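Local coordinates for protein trilobed Protease (Pyrococcus furiosus, PDB 2GOP) that forms the beta-propeller domain of the trilobed protease, a hydrolase in which it probably screens access to the catalytic part, at residues S18-V30 with N60-K72. Numbering follows the deposited sequence.
Sequences SDPRTKGELVAYV and NATMPRISPDGKK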
loop_
_atom_site.group_PDB
_atom_site.type_symbol
_atom_site.label_atom_id
_atom_site.label_comp_id
_atom_site.label_asym_id
_atom_site.label_seq_id
_atom_site.Cartn_x
_atom_site.Cartn_y
_atom_site.Cartn_z
ATOM N N SER A 18 8.754 19.355 -1.969
ATOM C CA SER A 18 7.639 18.440 -1.753
ATOM C C SER A 18 6.390 19.191 -1.332
ATOM O O SER A 18 6.454 20.342 -0.911
ATOM C CB SER A 18 7.992 17.376 -0.702
ATOM O OG SER A 18 8.392 17.957 0.528
ATOM N N ASP A 19 5.254 18.523 -1.494
ATOM C CA ASP A 19 3.979 18.970 -0.954
ATOM C C ASP A 19 3.550 20.371 -1.414
ATOM O O ASP A 19 3.384 21.292 -0.582
ATOM C CB ASP A 19 4.015 18.892 0.571
ATOM C CG ASP A 19 2.631 18.790 1.187
ATOM O OD1 ASP A 19 1.630 18.761 0.429
ATOM O OD2 ASP A 19 2.550 18.737 2.436
ATOM N N PRO A 20 3.300 20.525 -2.725
ATOM C CA PRO A 20 2.872 21.828 -3.270
ATOM C C PRO A 20 1.440 22.152 -2.871
ATOM O O PRO A 20 0.579 21.277 -2.863
ATOM C CB PRO A 20 2.955 21.625 -4.779
ATOM C CG PRO A 20 2.736 20.165 -4.969
ATOM C CD PRO A 20 3.357 19.489 -3.768
ATOM N N ARG A 21 1.208 23.414 -2.541
ATOM C CA ARG A 21 -0.079 23.878 -2.081
ATOM C C ARG A 21 -0.382 25.234 -2.678
ATOM O O ARG A 21 0.528 26.031 -2.936
ATOM C CB ARG A 21 -0.066 24.012 -0.558
ATOM C CG ARG A 21 0.140 22.696 0.167
ATOM C CD ARG A 21 -1.140 21.937 0.242
ATOM N NE ARG A 21 -0.907 20.511 0.394
ATOM C CZ ARG A 21 -1.854 19.626 0.682
ATOM N NH1 ARG A 21 -3.118 20.010 0.846
ATOM N NH2 ARG A 21 -1.525 18.346 0.816
ATOM N N THR A 22 -1.666 25.509 -2.862
ATOM C CA THR A 22 -2.088 26.823 -3.320
ATOM C C THR A 22 -3.467 27.234 -2.776
ATOM O O THR A 22 -4.376 26.414 -2.665
ATOM C CB THR A 22 -2.090 26.891 -4.864
ATOM O OG1 THR A 22 -2.290 28.250 -5.283
ATOM C CG2 THR A 22 -3.180 25.987 -5.449
ATOM N N LYS A 23 -3.578 28.507 -2.411
ATOM C CA LYS A 23 -4.856 29.152 -2.114
ATOM C C LYS A 23 -4.752 30.572 -2.612
ATOM O O LYS A 23 -3.766 31.250 -2.336
ATOM C CB LYS A 23 -5.145 29.184 -0.613
ATOM C CG LYS A 23 -5.381 27.831 0.025
ATOM C CD LYS A 23 -6.635 27.153 -0.494
ATOM C CE LYS A 23 -6.886 25.853 0.256
ATOM N NZ LYS A 23 -8.099 25.130 -0.210
ATOM N N GLY A 24 -5.757 31.022 -3.355
ATOM C CA GLY A 24 -5.766 32.373 -3.876
ATOM C C GLY A 24 -4.546 32.654 -4.729
ATOM O O GLY A 24 -4.298 31.958 -5.706
ATOM N N GLU A 25 -3.787 33.679 -4.355
ATOM C CA GLU A 25 -2.581 34.061 -5.087
ATOM C C GLU A 25 -1.318 33.611 -4.348
ATOM O O GLU A 25 -0.207 34.036 -4.679
ATOM C CB GLU A 25 -2.565 35.577 -5.326
ATOM C CG GLU A 25 -3.640 36.061 -6.311
ATOM C CD GLU A 25 -3.149 36.141 -7.752
ATOM O OE1 GLU A 25 -2.385 35.251 -8.194
ATOM O OE2 GLU A 25 -3.538 37.099 -8.450
ATOM N N LEU A 26 -1.496 32.739 -3.361
ATOM C CA LEU A 26 -0.375 32.151 -2.628
ATOM C C LEU A 26 -0.104 30.721 -3.073
ATOM O O LEU A 26 -1.030 29.942 -3.320
ATOM C CB LEU A 26 -0.650 32.152 -1.120
ATOM C CG LEU A 26 -0.674 33.522 -0.434
ATOM C CD1 LEU A 26 -0.928 33.359 1.056
ATOM C CD2 LEU A 26 0.623 34.293 -0.677
ATOM N N VAL A 27 1.179 30.387 -3.171
ATOM C CA VAL A 27 1.604 29.001 -3.268
ATOM C C VAL A 27 2.537 28.748 -2.093
ATOM O O VAL A 27 3.186 29.673 -1.599
ATOM C CB VAL A 27 2.307 28.688 -4.608
ATOM C CG1 VAL A 27 1.377 29.005 -5.770
ATOM C CG2 VAL A 27 3.608 29.461 -4.739
ATOM N N ALA A 28 2.570 27.506 -1.624
ATOM C CA ALA A 28 3.550 27.085 -0.629
ATOM C C ALA A 28 4.029 25.677 -0.926
ATOM O O ALA A 28 3.367 24.904 -1.637
ATOM C CB ALA A 28 2.975 27.155 0.789
ATOM N N TYR A 29 5.191 25.358 -0.369
ATOM C CA TYR A 29 5.811 24.056 -0.544
ATOM C C TYR A 29 6.895 23.857 0.493
ATOM O O TYR A 29 7.313 24.806 1.164
ATOM C CB TYR A 29 6.403 23.914 -1.955
ATOM C CG TYR A 29 7.360 25.009 -2.339
ATOM C CD1 TYR A 29 6.891 26.213 -2.857
ATOM C CD2 TYR A 29 8.741 24.849 -2.185
ATOM C CE1 TYR A 29 7.752 27.214 -3.217
ATOM C CE2 TYR A 29 9.616 25.856 -2.539
ATOM C CZ TYR A 29 9.114 27.035 -3.056
ATOM O OH TYR A 29 9.968 28.045 -3.420
ATOM N N VAL A 30 7.357 22.616 0.606
ATOM C CA VAL A 30 8.453 22.286 1.495
ATOM C C VAL A 30 9.750 22.225 0.670
ATOM O O VAL A 30 9.816 21.555 -0.366
ATOM C CB VAL A 30 8.211 20.944 2.240
ATOM C CG1 VAL A 30 9.374 20.629 3.150
ATOM C CG2 VAL A 30 6.919 21.007 3.038
ATOM N N ASN A 60 11.992 24.549 9.875
ATOM C CA ASN A 60 11.783 23.324 10.633
ATOM C C ASN A 60 10.320 22.872 10.595
ATOM O O ASN A 60 9.713 22.604 11.628
ATOM C CB ASN A 60 12.271 23.529 12.080
ATOM C CG ASN A 60 12.228 22.255 12.909
ATOM O OD1 ASN A 60 12.190 21.141 12.373
ATOM N ND2 ASN A 60 12.234 22.415 14.231
ATOM N N ALA A 61 9.770 22.773 9.392
ATOM C CA ALA A 61 8.344 22.519 9.218
ATOM C C ALA A 61 8.046 21.774 7.920
ATOM O O ALA A 61 8.754 21.939 6.924
ATOM C CB ALA A 61 7.588 23.838 9.232
ATOM N N THR A 62 7.001 20.945 7.956
ATOM C CA THR A 62 6.438 20.289 6.772
ATOM C C THR A 62 4.894 20.364 6.865
ATOM O O THR A 62 4.359 20.977 7.781
ATOM C CB THR A 62 6.877 18.799 6.703
ATOM O OG1 THR A 62 6.369 18.098 7.842
ATOM C CG2 THR A 62 8.414 18.661 6.665
ATOM N N MET A 63 4.190 19.728 5.931
ATOM C CA MET A 63 2.717 19.733 5.883
ATOM C C MET A 63 2.099 21.135 5.816
ATOM O O MET A 63 1.198 21.449 6.596
ATOM C CB MET A 63 2.114 18.972 7.067
ATOM C CG MET A 63 2.481 17.504 7.163
ATOM S SD MET A 63 1.317 16.584 8.204
ATOM C CE MET A 63 -0.109 16.488 7.135
ATOM N N PRO A 64 2.572 21.980 4.886
ATOM C CA PRO A 64 1.991 23.317 4.748
ATOM C C PRO A 64 0.541 23.254 4.290
ATOM O O PRO A 64 0.234 22.565 3.315
ATOM C CB PRO A 64 2.855 23.965 3.668
ATOM C CG PRO A 64 3.383 22.823 2.875
ATOM C CD PRO A 64 3.651 21.758 3.907
ATOM N N ARG A 65 -0.341 23.942 5.009
ATOM C CA ARG A 65 -1.754 24.007 4.649
ATOM C C ARG A 65 -2.183 25.457 4.746
ATOM O O ARG A 65 -2.263 26.017 5.841
ATOM C CB ARG A 65 -2.601 23.116 5.577
ATOM C CG ARG A 65 -2.182 21.631 5.578
ATOM C CD ARG A 65 -2.438 20.937 4.253
ATOM N NE ARG A 65 -2.170 19.494 4.315
ATOM C CZ ARG A 65 -1.014 18.899 4.018
ATOM N NH1 ARG A 65 0.042 19.584 3.592
ATOM N NH2 ARG A 65 -0.918 17.583 4.130
ATOM N N ILE A 66 -2.417 26.087 3.602
ATOM C CA ILE A 66 -2.820 27.481 3.579
ATOM C C ILE A 66 -4.320 27.514 3.791
ATOM O O ILE A 66 -5.034 26.771 3.143
ATOM C CB ILE A 66 -2.503 28.162 2.229
ATOM C CG1 ILE A 66 -1.003 28.080 1.906
ATOM C CG2 ILE A 66 -2.984 29.634 2.256
ATOM C CD1 ILE A 66 -0.700 28.078 0.421
ATOM N N SER A 67 -4.796 28.374 4.689
ATOM C CA SER A 67 -6.234 28.523 4.890
ATOM C C SER A 67 -6.875 29.105 3.628
ATOM O O SER A 67 -6.264 29.933 2.954
ATOM C CB SER A 67 -6.532 29.411 6.099
ATOM O OG SER A 67 -6.075 30.743 5.910
ATOM N N PRO A 68 -8.098 28.668 3.287
ATOM C CA PRO A 68 -8.775 29.220 2.102
ATOM C C PRO A 68 -8.674 30.754 1.938
ATOM O O PRO A 68 -8.510 31.248 0.820
ATOM C CB PRO A 68 -10.223 28.785 2.307
ATOM C CG PRO A 68 -10.090 27.464 3.045
ATOM C CD PRO A 68 -8.925 27.651 3.970
ATOM N N ASP A 69 -8.741 31.494 3.036
ATOM C CA ASP A 69 -8.705 32.964 2.973
ATOM C C ASP A 69 -7.289 33.542 2.912
ATOM O O ASP A 69 -7.109 34.755 2.940
ATOM C CB ASP A 69 -9.491 33.575 4.138
ATOM C CG ASP A 69 -8.836 33.357 5.490
ATOM O OD1 ASP A 69 -7.777 32.701 5.582
ATOM O OD2 ASP A 69 -9.410 33.841 6.483
ATOM N N GLY A 70 -6.285 32.673 2.857
ATOM C CA GLY A 70 -4.895 33.098 2.771
ATOM C C GLY A 70 -4.330 33.823 3.981
ATOM O O GLY A 70 -3.238 34.366 3.900
ATOM N N LYS A 71 -5.050 33.833 5.099
ATOM C CA LYS A 71 -4.620 34.579 6.304
ATOM C C LYS A 71 -3.843 33.727 7.308
ATOM O O LYS A 71 -3.182 34.262 8.190
ATOM C CB LYS A 71 -5.821 35.186 7.021
ATOM C CG LYS A 71 -6.536 36.281 6.244
ATOM C CD LYS A 71 -7.718 36.801 7.043
ATOM C CE LYS A 71 -8.599 37.747 6.220
ATOM N NZ LYS A 71 -9.746 38.258 7.029
ATOM N N LYS A 72 -3.932 32.408 7.182
ATOM C CA LYS A 72 -3.241 31.497 8.092
ATOM C C LYS A 72 -2.556 30.362 7.358
ATOM O O LYS A 72 -2.914 30.019 6.237
ATOM C CB LYS A 72 -4.230 30.888 9.085
ATOM C CG LYS A 72 -4.942 31.903 9.942
ATOM C CD LYS A 72 -5.862 31.239 10.927
ATOM C CE LYS A 72 -6.666 32.271 11.723
ATOM N NZ LYS A 72 -5.823 33.378 12.262
HETATM O O HOH W 1 4.716 17.904 3.755
HETATM O O HOH W 2 1.511 15.955 3.306
#
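Three partners grip D19 OD2: R65 NH1 at 2.9 Å in a salt bridge, and two waters, one passing the link to the backbone N of M63 and the other to R65 NH2. The R65 bond arrives on the syn side of OD2, somewhat out of the carboxylate plane, whereas OD2 itself sits at the edge of the R65 guanidinium, in its plane, the two planes 83° apart. A chi1 of -157°, with CG opposite the backbone N, carries the D19 carboxylate across to strand 62-66, and OD1 turns to R21, whose NE (3.1 Å) and NH2 both hold that one oxygen side-on. R21 then lies flat on R65, the guanidinium centres 3.5 Å apart and the planes 8° apart, with R21 NH2 over the middle of R65. The shared carboxylate probably offsets the repulsion between these like charges. R65 NH1 also bonds P64 O, and R65 NE bonds L109 O, so the R65 guanidinium is fixed in rotation. A leucine in place of R21 would probably leave D19 OD1 without its two donors and strip R65 of its flat cover. Beside this polar cluster the packing is apolar: V30 CG2 presses tightly on P64 CD (3.5 Å), and I66 CD1 reaches A28 CB at 3.8 Å. Farther along, K23 points toward strand 62-66 and sets its CB against I66 CG2 (3.6 Å); a bend in its chain then carries CD on toward P68 CA, while L26 CD1 meets G70 O at the turn from S67 to G70. No backbone hydrogen bond joins the two segments; the 18-23/26-30 hairpin packs its face on strand 62-66, as successive four-stranded antiparallel blades do in a beta-propeller.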